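Local coordinates for zinc transport transcriptional regulator (PDB 5YHY), which probably acts as a zinc-responsive transcription factor of the MarR family, binding DNA through a winged helix-turn-helix and sensing zinc ions, at residues Q40-M45 with T110-T115. The protein carries 1 engineered substitution. Numbering follows the deposited sequence.
With ZN (zinc ion), chain B.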
ATOM      1  N   GLN A  40     -12.017  12.220  10.106  1.00 21.13           N
ATOM      2  CA  GLN A  40     -13.281  12.912   9.908  1.00 20.22           C
ATOM      3  C   GLN A  40     -14.415  11.928   9.614  1.00 19.99           C
ATOM      4  O   GLN A  40     -15.497  12.038  10.192  1.00 18.87           O
ATOM      5  CB  GLN A  40     -13.140  13.958   8.796  1.00 21.79           C
ATOM      6  CG  GLN A  40     -12.220  15.095   9.221  1.00 21.90           C
ATOM      7  CD  GLN A  40     -11.617  15.862   8.062  1.00 27.17           C
ATOM      8  OE1 GLN A  40     -12.059  15.746   6.920  1.00 26.59           O
ATOM      9  NE2 GLN A  40     -10.593  16.660   8.360  1.00 27.07           N
ATOM     10  N   GLU A  41     -14.153  10.955   8.740  1.00 20.36           N
ATOM     11  CA  GLU A  41     -15.162   9.959   8.396  1.00 20.79           C
ATOM     12  C   GLU A  41     -15.551   9.163   9.632  1.00 19.78           C
ATOM     13  O   GLU A  41     -16.715   8.823   9.829  1.00 19.79           O
ATOM     14  CB  GLU A  41     -14.637   8.991   7.326  1.00 23.24           C
ATOM     15  CG  GLU A  41     -14.295   9.627   5.988  1.00 25.27           C
ATOM     16  CD  GLU A  41     -15.452   9.611   5.008  1.00 28.26           C
ATOM     17  OE1 GLU A  41     -16.609   9.436   5.434  1.00 28.27           O
ATOM     18  OE2 GLU A  41     -15.195   9.778   3.795  1.00 31.06           O
ATOM     19  N   HIS A  42     -14.566   8.858  10.471  1.00 18.32           N
ATOM     20  CA  HIS A  42     -14.832   8.030  11.636  1.00 17.04           C
ATOM     21  C   HIS A  42     -15.581   8.768  12.734  1.00 18.48           C
ATOM     22  O   HIS A  42     -16.372   8.165  13.446  1.00 18.86           O
ATOM     23  CB  HIS A  42     -13.547   7.383  12.136  1.00 17.82           C
ATOM     24  CG  HIS A  42     -12.920   6.499  11.113  1.00 21.93           C
ATOM     25  ND1 HIS A  42     -11.638   6.011  11.234  1.00 22.49           N
ATOM     26  CD2 HIS A  42     -13.391   6.030   9.932  1.00 22.54           C
ATOM     27  CE1 HIS A  42     -11.347   5.272  10.179  1.00 25.46           C
ATOM     28  NE2 HIS A  42     -12.394   5.273   9.370  1.00 21.25           N
ATOM     29  N   ILE A  43     -15.364  10.076  12.840  1.00 18.78           N
ATOM     30  CA  ILE A  43     -16.183  10.864  13.744  1.00 20.40           C
ATOM     31  C   ILE A  43     -17.641  10.806  13.300  1.00 18.33           C
ATOM     32  O   ILE A  43     -18.538  10.613  14.119  1.00 18.94           O
ATOM     33  CB  ILE A  43     -15.688  12.313  13.831  1.00 17.74           C
ATOM     34  CG1 ILE A  43     -14.348  12.339  14.589  1.00 20.45           C
ATOM     35  CG2 ILE A  43     -16.735  13.203  14.529  1.00 19.40           C
ATOM     36  CD1 ILE A  43     -13.773  13.720  14.762  1.00 23.00           C
ATOM     37  N   LEU A  44     -17.878  10.930  12.000  1.00 20.13           N
ATOM     38  CA  LEU A  44     -19.250  10.886  11.506  1.00 20.65           C
ATOM     39  C   LEU A  44     -19.906   9.540  11.806  1.00 18.86           C
ATOM     40  O   LEU A  44     -21.057   9.494  12.232  1.00 19.84           O
ATOM     41  CB  LEU A  44     -19.316  11.204  10.016  1.00 21.24           C
ATOM     42  CG  LEU A  44     -18.874  12.601   9.596  1.00 18.53           C
ATOM     43  CD1 LEU A  44     -19.088  12.729   8.103  1.00 20.69           C
ATOM     44  CD2 LEU A  44     -19.654  13.684  10.331  1.00 19.62           C
ATOM     45  N   MET A  45     -19.160   8.448  11.630  1.00 21.15           N
ATOM     46  CA  MET A  45     -19.683   7.131  11.986  1.00 20.96           C
ATOM     47  C   MET A  45     -20.023   7.025  13.457  1.00 18.93           C
ATOM     48  O   MET A  45     -21.025   6.425  13.828  1.00 22.57           O
ATOM     49  CB  MET A  45     -18.693   6.017  11.615  1.00 19.55           C
ATOM     50  CG  MET A  45     -18.669   5.695  10.142  1.00 20.82           C
ATOM     51  SD  MET A  45     -17.522   4.357   9.723  1.00 23.27           S
ATOM     52  CE  MET A  45     -18.121   3.034  10.757  1.00 25.17           C
ATOM     53  N   THR A 110     -20.837   1.419   5.499  1.00 23.68           N
ATOM     54  CA  THR A 110     -21.032   0.323   4.556  1.00 26.65           C
ATOM     55  C   THR A 110     -19.705  -0.160   3.967  1.00 24.14           C
ATOM     56  O   THR A 110     -19.483  -1.374   3.826  1.00 24.11           O
ATOM     57  CB  THR A 110     -21.997   0.713   3.433  1.00 26.16           C
ATOM     58  OG1 THR A 110     -23.282   0.990   4.001  1.00 28.24           O
ATOM     59  CG2 THR A 110     -22.139  -0.421   2.440  1.00 27.66           C
ATOM     60  N   HIS A 111     -18.825   0.774   3.622  1.00 21.92           N
ATOM     61  CA  HIS A 111     -17.526   0.400   3.071  1.00 23.14           C
ATOM     62  C   HIS A 111     -16.727  -0.450   4.054  1.00 22.46           C
ATOM     63  O   HIS A 111     -16.142  -1.464   3.672  1.00 21.41           O
ATOM     64  CB  HIS A 111     -16.710   1.628   2.676  1.00 23.55           C
ATOM     65  CG  HIS A 111     -17.309   2.413   1.555  1.00 26.26           C
ATOM     66  ND1 HIS A 111     -18.015   1.824   0.530  1.00 27.13           N
ATOM     67  CD2 HIS A 111     -17.306   3.743   1.296  1.00 30.74           C
ATOM     68  CE1 HIS A 111     -18.432   2.759  -0.307  1.00 33.47           C
ATOM     69  NE2 HIS A 111     -18.012   3.931   0.134  1.00 33.64           N
ATOM     70  N   HIS A 112     -16.681  -0.032   5.315  1.00 23.22           N
ATOM     71  CA  HIS A 112     -16.013  -0.843   6.331  1.00 21.81           C
ATOM     72  C   HIS A 112     -16.643  -2.215   6.496  1.00 21.45           C
ATOM     73  O   HIS A 112     -15.941  -3.219   6.618  1.00 21.44           O
ATOM     74  CB  HIS A 112     -15.973  -0.116   7.672  1.00 22.99           C
ATOM     75  CG  HIS A 112     -14.842   0.849   7.775  1.00 25.54           C
ATOM     76  ND1 HIS A 112     -13.547   0.450   8.038  1.00 25.15           N
ATOM     77  CD2 HIS A 112     -14.797   2.189   7.612  1.00 20.65           C
ATOM     78  CE1 HIS A 112     -12.758   1.507   8.048  1.00 27.28           C
ATOM     79  NE2 HIS A 112     -13.491   2.576   7.791  1.00 25.09           N
ATOM     80  N   GLU A 113     -17.970  -2.253   6.496  1.00 22.96           N
ATOM     81  CA  GLU A 113     -18.697  -3.503   6.655  1.00 24.77           C
ATOM     82  C   GLU A 113     -18.372  -4.471   5.520  1.00 22.98           C
ATOM     83  O   GLU A 113     -18.106  -5.648   5.766  1.00 24.20           O
ATOM     84  CB  GLU A 113     -20.197  -3.230   6.708  1.00 27.25           C
ATOM     85  CG  GLU A 113     -21.048  -4.455   6.972  1.00 29.62           C
ATOM     86  CD  GLU A 113     -22.531  -4.123   6.957  1.00 37.50           C
ATOM     87  OE1 GLU A 113     -23.045  -3.732   5.881  1.00 39.53           O
ATOM     88  OE2 GLU A 113     -23.177  -4.239   8.023  1.00 44.10           O
ATOM     89  N   LYS A 114     -18.384  -3.957   4.291  1.00 20.71           N
ATOM     90  CA  LYS A 114     -18.101  -4.751   3.088  1.00 22.24           C
ATOM     91  C   LYS A 114     -16.680  -5.281   3.118  1.00 21.61           C
ATOM     92  O   LYS A 114     -16.410  -6.433   2.762  1.00 21.71           O
ATOM     93  CB  LYS A 114     -18.272  -3.886   1.833  1.00 25.54           C
ATOM     94  CG  LYS A 114     -18.156  -4.674   0.538  1.00 24.36           C
ATOM     95  CD  LYS A 114     -19.158  -5.819   0.577  1.00 25.34           C
ATOM     96  CE  LYS A 114     -19.549  -6.273  -0.801  1.00 27.82           C
ATOM     97  NZ  LYS A 114     -20.542  -7.359  -0.690  1.00 23.68           N
ATOM     98  N   THR A 115     -15.766  -4.422   3.542  1.00 20.67           N
ATOM     99  CA  THR A 115     -14.356  -4.766   3.580  1.00 19.60           C
ATOM    100  C   THR A 115     -14.135  -5.873   4.593  1.00 19.72           C
ATOM    101  O   THR A 115     -13.514  -6.901   4.288  1.00 19.22           O
ATOM    102  CB  THR A 115     -13.513  -3.539   3.940  1.00 19.38           C
ATOM    103  OG1 THR A 115     -13.727  -2.532   2.943  1.00 21.11           O
ATOM    104  CG2 THR A 115     -12.030  -3.885   3.973  1.00 20.83           C
TER
HETATM  105 ZN    ZN B 201     -12.779   4.477   7.535  1.00 22.57          ZN
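Residues 40-45 and 110-115 are short runs of two helices whose backbones stand well apart, 10.4 Å between the CA atoms of His42 and His112, so side chains and a zinc ion bridge the gap. The two histidines arrive differently. The CB of His112 points toward helix 38-49, and with CG beside the backbone N (chi1 -83°) the ring continues to the zinc. His42 sets off along the gap and not into it; its ring then turns in to the metal, the two side chains crossing at about a right angle. His42 NE2 lies 2.0 Å from the zinc, and His112 NE2 sits at the same 2.0 Å. The two ring nitrogens come within 3.3 Å of each other, His42 NE2 to His112 NE2, a closeness set by their common metal and not by a hydrogen bond. Neither ring stacks on the other; their planes meet obliquely at 65°. Both imidazoles bind through NE2, with ND1 on the far side of the ring from the metal. Glu24 and His108 of the same chain supply the other two ligands.

One turn on from His42, Met45 leans over the same gap. Its chain runs extended as far as SD and bends at chi3 (57°), with SD 4.1 Å from His112 CD2 and oblique to that ring, a loose sulfur-aromatic contact beside the metal site; Met45 also touches His108.

Within the MarR-type winged helix-turn-helix protein, helix 38-49 turns Ile43 onto helices 54-61 and 65-77, while Leu44 packs on Val104 of helix 102-123. The zinc site links helix 38-49 of this DNA-binding fold, whose wing is probably the antiparallel pair 81-85 and 93-97, to the long helix 102-123 and to Glu24.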